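Local atomic coordinates of carbohydrate esterase family 2 (CE2) (PDB entry 4XVH), a protein that probably hydrolyses acetyl esters on xylan or related plant polysaccharides, as a fungal family 2 carbohydrate esterase that joins a jelly-roll domain to an SGNH-type hydrolase domain. Residues I167-S172 and S178-Q183; T214-Y219 and A229-A234; T262-T265 and A269-T272. One frame throughout, in Å; residues are numbered along the deposited sequence.

Interaction 2 is a buried contact, whereas interactions 1 and 3 are surface contacts, and the chemistry differs accordingly. Interaction 1 ties a loop to the approach of helix 181-184 by a side-chain amide on backbone carbonyls; interaction 2 is an edge-to-face aromatic pair; interaction 3 is bridged mainly by water. All three belong to the hydrolase part. Interactions 1 and 2 touch each other through Asp216 and Ile167, and both reach the bound polyether. Interaction 3 holds a different element, the start of helix 270-285, and meets interaction 2 where Tyr219 packs on Gln270 and Pro264.

Interaction 1 of 3, residues I167-S172 and S178-Q183; sequences IRNFAS and SPLMPQ. With PEU (2,5,8,11,14,17,20,23,26,29,32,35,38,41,44,47,50,53,56,59,62,65,68,71,74,77,80-heptacosaoxadooctacontan-82-ol), chain C.
Asn169 directs its amide nitrogen at two successive backbone carbonyls of the 178-183 segment. The bond from Asn169 ND2 to Pro179 O measures 3.2 Å and is fairly straight, with an N-H...O angle of 155°, although the donor stands well above the plane of that carbonyl instead of on a lone pair. The second, from Asn169 ND2 to Ser178 O, has the same length but bends to 120° and is weak. Leu180 crosses Asn169 obliquely and divides its two methyls between different atoms: CD2 lies 3.4 Å from Asn169 OD1 and 3.6 Å from Arg168 CA, while CD1 reaches to 3.4 Å from Ile167 O. Shortening Asn169 to an alanine would probably cost Ser178 O and Pro179 O the donor they share, although Lys164 NZ would still serve Pro179 O, leave Gly165 N without its acceptor and open a gap beside Leu180 CD2. The contact staples a loop that follows strand 155-160 to the residues leading into helix 181-184, with Leu180 at the N-cap position, in the SGNH-type hydrolase fold. The same loop lines the ligand pocket through Phe170. With CG anti to the backbone N (chi1 173°), Phe170 offers one ring face to the bound polyether: PEU CAR sits 3.8 Å above the ring plane, over the ring centre. Further out, the Asn169 amide is fixed from its other end, since OD1 accepts a hydrogen bond from Gly165 N, and Pro179 O also receives Lys164 NZ. The guanidinium of Arg168 is held outside this contact, NE on Asp216 O and NH1 on Asp224 O. The hydroxyl of Ser178 has its partner in Asp176 OD1.

Interaction 2 of 3, residues T214-Y219 and A229-A234; sequences TNDFGY and AAYTDA. With PEU (2,5,8,11,14,17,20,23,26,29,32,35,38,41,44,47,50,53,56,59,62,65,68,71,74,77,80-heptacosaoxadooctacontan-82-ol), chain C.
Asp216 and Tyr231 bring the two backbones nearest, with the Asp216 CA and Tyr231 CA 8.1 Å apart. Roughly residues 214-217 form a short, weakly bonded helix, with Gly218 N 3.2 Å from Asn215 O in a backbone hydrogen bond, whereas 229-234 is regular helix within 228-243. At this spacing side chains must span the gap, and Phe217 and Tyr231 do so as a T-shaped pair. The ring centroids are 5.6 Å apart and the planes stand at 85°; the edge of Phe217 points to the face of Tyr231, CE1 approaching Tyr231 CE2 to 4.1 Å near the ring's rim. With CG trans to the backbone N (chi1 173°), the Tyr231 ring extends from its helix toward Phe217, and its hydroxyl is anchored on Leu212 O. Asp216 OD2 comes to the edge of the same ring, 4.3 Å from Tyr231 CD1, but its carboxylate is engaged by the backbone N-H groups of Leu166 and Ile167. Next to Asp216, Asn215 donates ND2 to PEU OAW at 2.9 Å, and also to Lys164 O. The Gly-Thr-Asn-Asp run here matches block III of SGNH hydrolases, where the asparagine generally contributes to the oxyanion hole.

Interaction 3 of 3, residues T262-T265 and A269-T272; sequences TWPT and AQKT
Trp263 and Gln270 are joined chiefly through water. Water 1 lies 2.7 Å from Trp263 O and 2.9 Å from Thr265 O, and accepts the backbone N-H of Gln270, with Gln270 N 2.9 Å away. Water 2 is 2.6 Å from Trp263 O and 2.8 Å from Gln270 OE1, placed to bridge two acceptors, which could not bond to each other directly. Trp263 O lies within bonding distance of both waters, though each has more acceptors in reach than protons to give. The direct contact is by packing: Pro264, which follows a cis peptide bond, sets its CD 3.6 Å from Gln270 CD, and the two side chains cross at about a right angle. Gln270 CG lies beside its own backbone N, anti to the carbonyl carbon (chi1 -68°), and the chain is extended beyond it, which carries the amide to the proline. Pro264 CB stands 4.1 Å above the Trp263 ring plane, over the ring centre. At the polar end of Gln270, NE2 makes a weak hydrogen bond to Phe217 O. The contact folds the loop that follows strand 250-254 of the parallel sheet against the start of helix 270-285, beside the loop carrying Tyr219.

Interaction 1 of 3, residues I167-S172 and S178-Q183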
loop_
_atom_site.group_PDB
_atom_site.type_symbol
_atom_site.label_atom_id
_atom_site.label_comp_id
_atom_site.label_asym_id
_atom_site.label_seq_id
_atom_site.Cartn_x
_atom_site.Cartn_y
_atom_site.Cartn_z
ATOM N N ILE A 167 14.618 4.299 -8.886
ATOM C CA ILE A 167 15.622 4.098 -9.939
ATOM C C ILE A 167 16.434 2.826 -9.704
ATOM O O ILE A 167 16.959 2.272 -10.640
ATOM C CB ILE A 167 16.602 5.292 -10.079
ATOM C CG1 ILE A 167 17.436 5.489 -8.819
ATOM C CG2 ILE A 167 15.844 6.560 -10.365
ATOM C CD1 ILE A 167 18.565 6.479 -9.033
ATOM N N ARG A 168 16.517 2.351 -8.461
ATOM C CA ARG A 168 17.202 1.095 -8.213
ATOM C C ARG A 168 16.639 0.468 -6.952
ATOM O O ARG A 168 16.252 1.169 -6.029
ATOM C CB ARG A 168 18.729 1.304 -8.109
ATOM C CG ARG A 168 19.195 2.173 -6.935
ATOM C CD ARG A 168 20.719 2.460 -6.999
ATOM N NE ARG A 168 21.210 3.004 -5.730
ATOM C CZ ARG A 168 22.502 3.240 -5.461
ATOM N NH1 ARG A 168 23.446 3.016 -6.377
ATOM N NH2 ARG A 168 22.856 3.732 -4.268
ATOM N N ASN A 169 16.578 -0.860 -6.935
ATOM C CA ASN A 169 16.002 -1.575 -5.810
ATOM C C ASN A 169 16.997 -1.771 -4.661
ATOM O O ASN A 169 18.098 -1.193 -4.685
ATOM C CB ASN A 169 15.453 -2.912 -6.288
ATOM C CG ASN A 169 14.310 -2.744 -7.294
ATOM O OD1 ASN A 169 13.467 -1.834 -7.160
ATOM N ND2 ASN A 169 14.292 -3.604 -8.318
ATOM N N PHE A 170 16.591 -2.568 -3.671
ATOM C CA PHE A 170 17.380 -2.810 -2.465
ATOM C C PHE A 170 18.794 -3.261 -2.844
ATOM O O PHE A 170 18.980 -3.976 -3.829
ATOM C CB PHE A 170 16.680 -3.851 -1.569
ATOM C CG PHE A 170 17.493 -4.297 -0.367
ATOM C CD1 PHE A 170 17.479 -3.564 0.811
ATOM C CD2 PHE A 170 18.254 -5.459 -0.417
ATOM C CE1 PHE A 170 18.224 -3.960 1.917
ATOM C CE2 PHE A 170 19.016 -5.870 0.696
ATOM C CZ PHE A 170 18.998 -5.116 1.865
ATOM N N ALA A 171 19.788 -2.786 -2.102
ATOM C CA ALA A 171 21.186 -3.080 -2.420
ATOM C C ALA A 171 21.542 -4.510 -2.044
ATOM O O ALA A 171 21.700 -4.830 -0.878
ATOM C CB ALA A 171 22.136 -2.084 -1.708
ATOM N N SER A 172 21.665 -5.370 -3.040
ATOM C CA SER A 172 22.211 -6.704 -2.803
ATOM C C SER A 172 23.406 -6.953 -3.717
ATOM O O SER A 172 23.542 -6.307 -4.759
ATOM C CB SER A 172 21.134 -7.771 -3.012
ATOM O OG SER A 172 20.551 -7.658 -4.298
ATOM N N SER A 178 15.574 -6.617 -11.113
ATOM C CA SER A 178 14.164 -6.838 -11.371
ATOM C C SER A 178 13.394 -5.496 -11.533
ATOM O O SER A 178 13.988 -4.434 -11.391
ATOM C CB SER A 178 13.595 -7.673 -10.218
ATOM O OG SER A 178 13.673 -6.928 -9.019
ATOM N N PRO A 179 12.076 -5.545 -11.848
ATOM C CA PRO A 179 11.371 -4.279 -12.135
ATOM C C PRO A 179 11.437 -3.259 -10.991
ATOM O O PRO A 179 11.448 -3.660 -9.817
ATOM C CB PRO A 179 9.921 -4.732 -12.351
ATOM C CG PRO A 179 10.088 -6.102 -13.016
ATOM C CD PRO A 179 11.263 -6.715 -12.246
ATOM N N LEU A 180 11.499 -1.971 -11.355
ATOM C CA LEU A 180 11.320 -0.859 -10.420
ATOM C C LEU A 180 9.835 -0.534 -10.213
ATOM O O LEU A 180 8.986 -1.039 -10.931
ATOM C CB LEU A 180 12.059 0.376 -10.938
ATOM C CG LEU A 180 13.513 0.055 -11.315
ATOM C CD1 LEU A 180 14.151 1.178 -12.132
ATOM C CD2 LEU A 180 14.344 -0.232 -10.040
ATOM N N MET A 181 9.504 0.271 -9.215
ATOM C CA MET A 181 8.083 0.568 -8.976
ATOM C C MET A 181 7.334 1.168 -10.180
ATOM O O MET A 181 6.172 0.814 -10.393
ATOM C CB MET A 181 7.910 1.491 -7.763
ATOM C CG MET A 181 7.917 0.742 -6.418
ATOM S SD MET A 181 7.061 -0.860 -6.372
ATOM C CE MET A 181 5.349 -0.391 -6.633
ATOM N N PRO A 182 7.971 2.067 -10.966
ATOM C CA PRO A 182 7.177 2.624 -12.077
ATOM C C PRO A 182 6.680 1.546 -13.045
ATOM O O PRO A 182 5.527 1.585 -13.479
ATOM C CB PRO A 182 8.166 3.599 -12.772
ATOM C CG PRO A 182 9.015 4.110 -11.557
ATOM C CD PRO A 182 9.242 2.807 -10.783
ATOM N N GLN A 183 7.535 0.588 -13.368
ATOM C CA GLN A 183 7.130 -0.518 -14.217
ATOM C C GLN A 183 6.011 -1.335 -13.571
ATOM O O GLN A 183 5.053 -1.713 -14.240
ATOM C CB GLN A 183 8.341 -1.425 -14.539
ATOM C CG GLN A 183 8.019 -2.695 -15.319
ATOM C CD GLN A 183 9.281 -3.556 -15.564
ATOM O OE1 GLN A 183 10.383 -3.159 -15.193
ATOM N NE2 GLN A 183 9.113 -4.730 -16.187
HETATM C CAA PEU C . 5.883 -17.186 -3.731
HETATM O OAB PEU C . 7.167 -17.042 -3.100
HETATM C CAC PEU C . 8.294 -17.311 -4.022
HETATM C CAD PEU C . 9.785 -17.218 -3.524
HETATM O OAE PEU C . 10.097 -18.138 -2.451
HETATM C CAF PEU C . 9.350 -17.890 -1.218
HETATM C CAG PEU C . 9.666 -16.689 -0.310
HETATM O OAH PEU C . 9.650 -15.373 -0.884
HETATM C CAI PEU C . 9.791 -14.355 0.146
HETATM C CAJ PEU C . 10.058 -12.958 -0.427
HETATM O OAK PEU C . 10.139 -11.972 0.636
HETATM C CAL PEU C . 10.818 -10.797 0.146
HETATM C CAM PEU C . 10.977 -9.691 1.183
HETATM O OAN PEU C . 11.876 -8.767 0.537
HETATM C CAO PEU C . 12.290 -7.660 1.370
HETATM C CAP PEU C . 13.552 -7.293 0.617
HETATM O OAQ PEU C . 14.497 -6.241 0.930
HETATM C CAR PEU C . 15.079 -6.198 2.271
HETATM C CAS PEU C . 14.275 -5.649 3.477
HETATM O OAT PEU C . 13.913 -4.216 3.362
HETATM C CAU PEU C . 13.040 -3.852 2.251
HETATM C CAV PEU C . 12.755 -2.335 2.217
HETATM O OAW PEU C . 11.867 -1.865 1.171
#

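Interaction 2 of 3, residues T214-Y219 and A229-A234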
loop_
_atom_site.group_PDB
_atom_site.type_symbol
_atom_site.label_atom_id
_atom_site.label_comp_id
_atom_site.label_asym_id
_atom_site.label_seq_id
_atom_site.Cartn_x
_atom_site.Cartn_y
_atom_site.Cartn_z
ATOM N N THR A 214 13.918 4.854 0.083
ATOM C CA THR A 214 14.618 4.128 1.140
ATOM C C THR A 214 15.565 3.096 0.507
ATOM O O THR A 214 16.738 3.018 0.869
ATOM C CB THR A 214 13.648 3.436 2.090
ATOM O OG1 THR A 214 12.804 4.422 2.682
ATOM C CG2 THR A 214 14.413 2.658 3.193
ATOM N N ASN A 215 15.074 2.323 -0.453
ATOM C CA ASN A 215 15.939 1.347 -1.122
ATOM C C ASN A 215 16.979 1.971 -2.062
ATOM O O ASN A 215 18.122 1.482 -2.154
ATOM C CB ASN A 215 15.058 0.340 -1.875
ATOM C CG ASN A 215 14.191 -0.473 -0.912
ATOM O OD1 ASN A 215 14.712 -1.117 -0.017
ATOM N ND2 ASN A 215 12.882 -0.379 -1.052
ATOM N N ASP A 216 16.606 3.051 -2.744
ATOM C CA ASP A 216 17.521 3.686 -3.694
ATOM C C ASP A 216 18.791 4.167 -2.983
ATOM O O ASP A 216 19.920 4.088 -3.514
ATOM C CB ASP A 216 16.825 4.874 -4.393
ATOM C CG ASP A 216 15.529 4.460 -5.080
ATOM O OD1 ASP A 216 14.584 4.102 -4.362
ATOM O OD2 ASP A 216 15.476 4.473 -6.331
ATOM N N PHE A 217 18.598 4.673 -1.766
ATOM C CA PHE A 217 19.707 5.271 -1.031
ATOM C C PHE A 217 20.656 4.243 -0.414
ATOM O O PHE A 217 21.799 4.550 -0.108
ATOM C CB PHE A 217 19.159 6.219 0.029
ATOM C CG PHE A 217 19.041 7.639 -0.467
ATOM C CD1 PHE A 217 17.970 8.034 -1.251
ATOM C CD2 PHE A 217 20.012 8.561 -0.175
ATOM C CE1 PHE A 217 17.886 9.352 -1.718
ATOM C CE2 PHE A 217 19.926 9.869 -0.632
ATOM C CZ PHE A 217 18.855 10.255 -1.393
ATOM N N GLY A 218 20.202 3.013 -0.248
ATOM C CA GLY A 218 21.106 1.983 0.260
ATOM C C GLY A 218 22.294 1.762 -0.657
ATOM O O GLY A 218 22.112 1.664 -1.878
ATOM N N TYR A 219 23.506 1.665 -0.091
ATOM C CA TYR A 219 24.683 1.448 -0.925
ATOM C C TYR A 219 25.837 0.739 -0.200
ATOM O O TYR A 219 26.674 0.090 -0.851
ATOM C CB TYR A 219 25.195 2.786 -1.484
ATOM C CG TYR A 219 25.972 3.601 -0.458
ATOM C CD1 TYR A 219 25.330 4.504 0.388
ATOM C CD2 TYR A 219 27.338 3.443 -0.326
ATOM C CE1 TYR A 219 26.045 5.217 1.338
ATOM C CE2 TYR A 219 28.062 4.146 0.615
ATOM C CZ TYR A 219 27.421 5.024 1.443
ATOM O OH TYR A 219 28.180 5.703 2.359
ATOM N N ALA A 229 20.818 13.366 -8.898
ATOM C CA ALA A 229 20.203 14.040 -10.018
ATOM C C ALA A 229 19.276 13.079 -10.730
ATOM O O ALA A 229 18.162 13.448 -11.104
ATOM C CB ALA A 229 21.265 14.584 -10.975
ATOM N N ALA A 230 19.728 11.838 -10.901
ATOM C CA ALA A 230 18.901 10.814 -11.540
ATOM C C ALA A 230 17.685 10.487 -10.679
ATOM O O ALA A 230 16.579 10.297 -11.196
ATOM C CB ALA A 230 19.712 9.566 -11.812
ATOM N N TYR A 231 17.867 10.436 -9.363
ATOM C CA TYR A 231 16.726 10.160 -8.464
ATOM C C TYR A 231 15.664 11.269 -8.607
ATOM O O TYR A 231 14.465 11.010 -8.800
ATOM C CB TYR A 231 17.220 10.045 -7.025
ATOM C CG TYR A 231 16.146 9.920 -5.955
ATOM C CD1 TYR A 231 15.410 8.747 -5.804
ATOM C CD2 TYR A 231 15.911 10.967 -5.077
ATOM C CE1 TYR A 231 14.434 8.642 -4.821
ATOM C CE2 TYR A 231 14.940 10.885 -4.097
ATOM C CZ TYR A 231 14.209 9.732 -3.954
ATOM O OH TYR A 231 13.257 9.676 -2.954
ATOM N N THR A 232 16.132 12.509 -8.558
ATOM C CA THR A 232 15.275 13.675 -8.749
ATOM C C THR A 232 14.568 13.648 -10.109
ATOM O O THR A 232 13.348 13.832 -10.195
ATOM C CB THR A 232 16.105 14.964 -8.651
ATOM O OG1 THR A 232 16.854 14.967 -7.431
ATOM C CG2 THR A 232 15.202 16.199 -8.714
ATOM N N ASP A 233 15.360 13.463 -11.172
ATOM C CA ASP A 233 14.819 13.435 -12.529
ATOM C C ASP A 233 13.749 12.342 -12.661
ATOM O O ASP A 233 12.735 12.541 -13.320
ATOM C CB ASP A 233 15.920 13.186 -13.565
ATOM C CG ASP A 233 16.850 14.389 -13.780
ATOM O OD1 ASP A 233 16.557 15.506 -13.306
ATOM O OD2 ASP A 233 17.897 14.196 -14.456
ATOM N N ALA A 234 13.997 11.180 -12.053
ATOM C CA ALA A 234 13.078 10.056 -12.128
ATOM C C ALA A 234 11.789 10.309 -11.374
ATOM O O ALA A 234 10.707 9.837 -11.772
ATOM C CB ALA A 234 13.724 8.808 -11.576
HETATM C CAA PEU C . 5.883 -17.186 -3.731
HETATM O OAB PEU C . 7.167 -17.042 -3.100
HETATM C CAC PEU C . 8.294 -17.311 -4.022
HETATM C CAD PEU C . 9.785 -17.218 -3.524
HETATM O OAE PEU C . 10.097 -18.138 -2.451
HETATM C CAF PEU C . 9.350 -17.890 -1.218
HETATM C CAG PEU C . 9.666 -16.689 -0.310
HETATM O OAH PEU C . 9.650 -15.373 -0.884
HETATM C CAI PEU C . 9.791 -14.355 0.146
HETATM C CAJ PEU C . 10.058 -12.958 -0.427
HETATM O OAK PEU C . 10.139 -11.972 0.636
HETATM C CAL PEU C . 10.818 -10.797 0.146
HETATM C CAM PEU C . 10.977 -9.691 1.183
HETATM O OAN PEU C . 11.876 -8.767 0.537
HETATM C CAO PEU C . 12.290 -7.660 1.370
HETATM C CAP PEU C . 13.552 -7.293 0.617
HETATM O OAQ PEU C . 14.497 -6.241 0.930
HETATM C CAR PEU C . 15.079 -6.198 2.271
HETATM C CAS PEU C . 14.275 -5.649 3.477
HETATM O OAT PEU C . 13.913 -4.216 3.362
HETATM C CAU PEU C . 13.040 -3.852 2.251
HETATM C CAV PEU C . 12.755 -2.335 2.217
HETATM O OAW PEU C . 11.867 -1.865 1.171
#

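Interaction 3 of 3, residues T262-T265 and A269-T272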
loop_
_atom_site.group_PDB
_atom_site.type_symbol
_atom_site.label_atom_id
_atom_site.label_comp_id
_atom_site.label_asym_id
_atom_site.label_seq_id
_atom_site.Cartn_x
_atom_site.Cartn_y
_atom_site.Cartn_z
ATOM N N THR A 262 22.718 10.164 10.028
ATOM C CA THR A 262 23.844 9.599 10.785
ATOM C C THR A 262 24.273 8.227 10.292
ATOM O O THR A 262 25.358 7.771 10.609
ATOM C CB THR A 262 23.519 9.501 12.271
ATOM O OG1 THR A 262 22.407 8.627 12.461
ATOM C CG2 THR A 262 23.161 10.859 12.792
ATOM N N TRP A 263 23.423 7.574 9.512
ATOM C CA TRP A 263 23.753 6.274 8.951
ATOM C C TRP A 263 23.681 6.349 7.435
ATOM O O TRP A 263 22.786 7.004 6.895
ATOM C CB TRP A 263 22.792 5.185 9.454
ATOM C CG TRP A 263 22.922 3.890 8.669
ATOM C CD1 TRP A 263 22.294 3.557 7.478
ATOM C CD2 TRP A 263 23.746 2.778 9.005
ATOM N NE1 TRP A 263 22.690 2.307 7.068
ATOM C CE2 TRP A 263 23.572 1.802 7.990
ATOM C CE3 TRP A 263 24.607 2.505 10.067
ATOM C CZ2 TRP A 263 24.227 0.578 8.018
ATOM C CZ3 TRP A 263 25.258 1.287 10.094
ATOM C CH2 TRP A 263 25.068 0.336 9.076
ATOM N N PRO A 264 24.607 5.663 6.741
ATOM C CA PRO A 264 25.767 4.912 7.272
ATOM C C PRO A 264 26.844 5.810 7.864
ATOM O O PRO A 264 27.605 5.388 8.749
ATOM C CB PRO A 264 26.339 4.198 6.042
ATOM C CG PRO A 264 25.322 4.308 4.967
ATOM C CD PRO A 264 24.459 5.510 5.281
ATOM N N THR A 265 26.938 7.029 7.341
ATOM C CA THR A 265 27.927 7.986 7.800
ATOM C C THR A 265 27.260 9.351 7.870
ATOM O O THR A 265 26.244 9.580 7.222
ATOM C CB THR A 265 29.195 8.072 6.865
ATOM O OG1 THR A 265 28.859 8.659 5.595
ATOM C CG2 THR A 265 29.847 6.692 6.646
ATOM N N ALA A 269 24.755 12.167 4.847
ATOM C CA ALA A 269 23.538 12.923 5.192
ATOM C C ALA A 269 22.335 12.452 4.388
ATOM O O ALA A 269 21.666 13.252 3.728
ATOM C CB ALA A 269 23.754 14.440 4.966
ATOM N N GLN A 270 22.052 11.153 4.436
ATOM C CA GLN A 270 21.088 10.574 3.509
ATOM C C GLN A 270 19.673 11.212 3.577
ATOM O O GLN A 270 19.042 11.467 2.528
ATOM C CB GLN A 270 21.000 9.058 3.739
ATOM C CG GLN A 270 22.257 8.317 3.344
ATOM C CD GLN A 270 21.981 6.851 3.115
ATOM O OE1 GLN A 270 21.088 6.257 3.752
ATOM N NE2 GLN A 270 22.708 6.263 2.176
ATOM N N LYS A 271 19.187 11.486 4.788
ATOM C CA LYS A 271 17.825 11.999 4.960
ATOM C C LYS A 271 17.680 13.424 4.423
ATOM O O LYS A 271 16.727 13.756 3.728
ATOM C CB LYS A 271 17.422 11.956 6.428
ATOM C CG LYS A 271 15.989 12.428 6.723
ATOM C CD LYS A 271 14.928 11.715 5.859
ATOM C CE LYS A 271 13.502 11.989 6.383
ATOM N NZ LYS A 271 13.252 11.237 7.650
ATOM N N THR A 272 18.629 14.276 4.766
ATOM C CA THR A 272 18.641 15.631 4.204
ATOM C C THR A 272 18.818 15.578 2.682
ATOM O O THR A 272 18.139 16.287 1.955
ATOM C CB THR A 272 19.746 16.462 4.853
ATOM O OG1 THR A 272 19.417 16.632 6.240
ATOM C CG2 THR A 272 19.905 17.842 4.175
HETATM O O HOH W 1 23.473 9.593 6.482
HETATM O O HOH W 2 20.288 6.576 6.394
#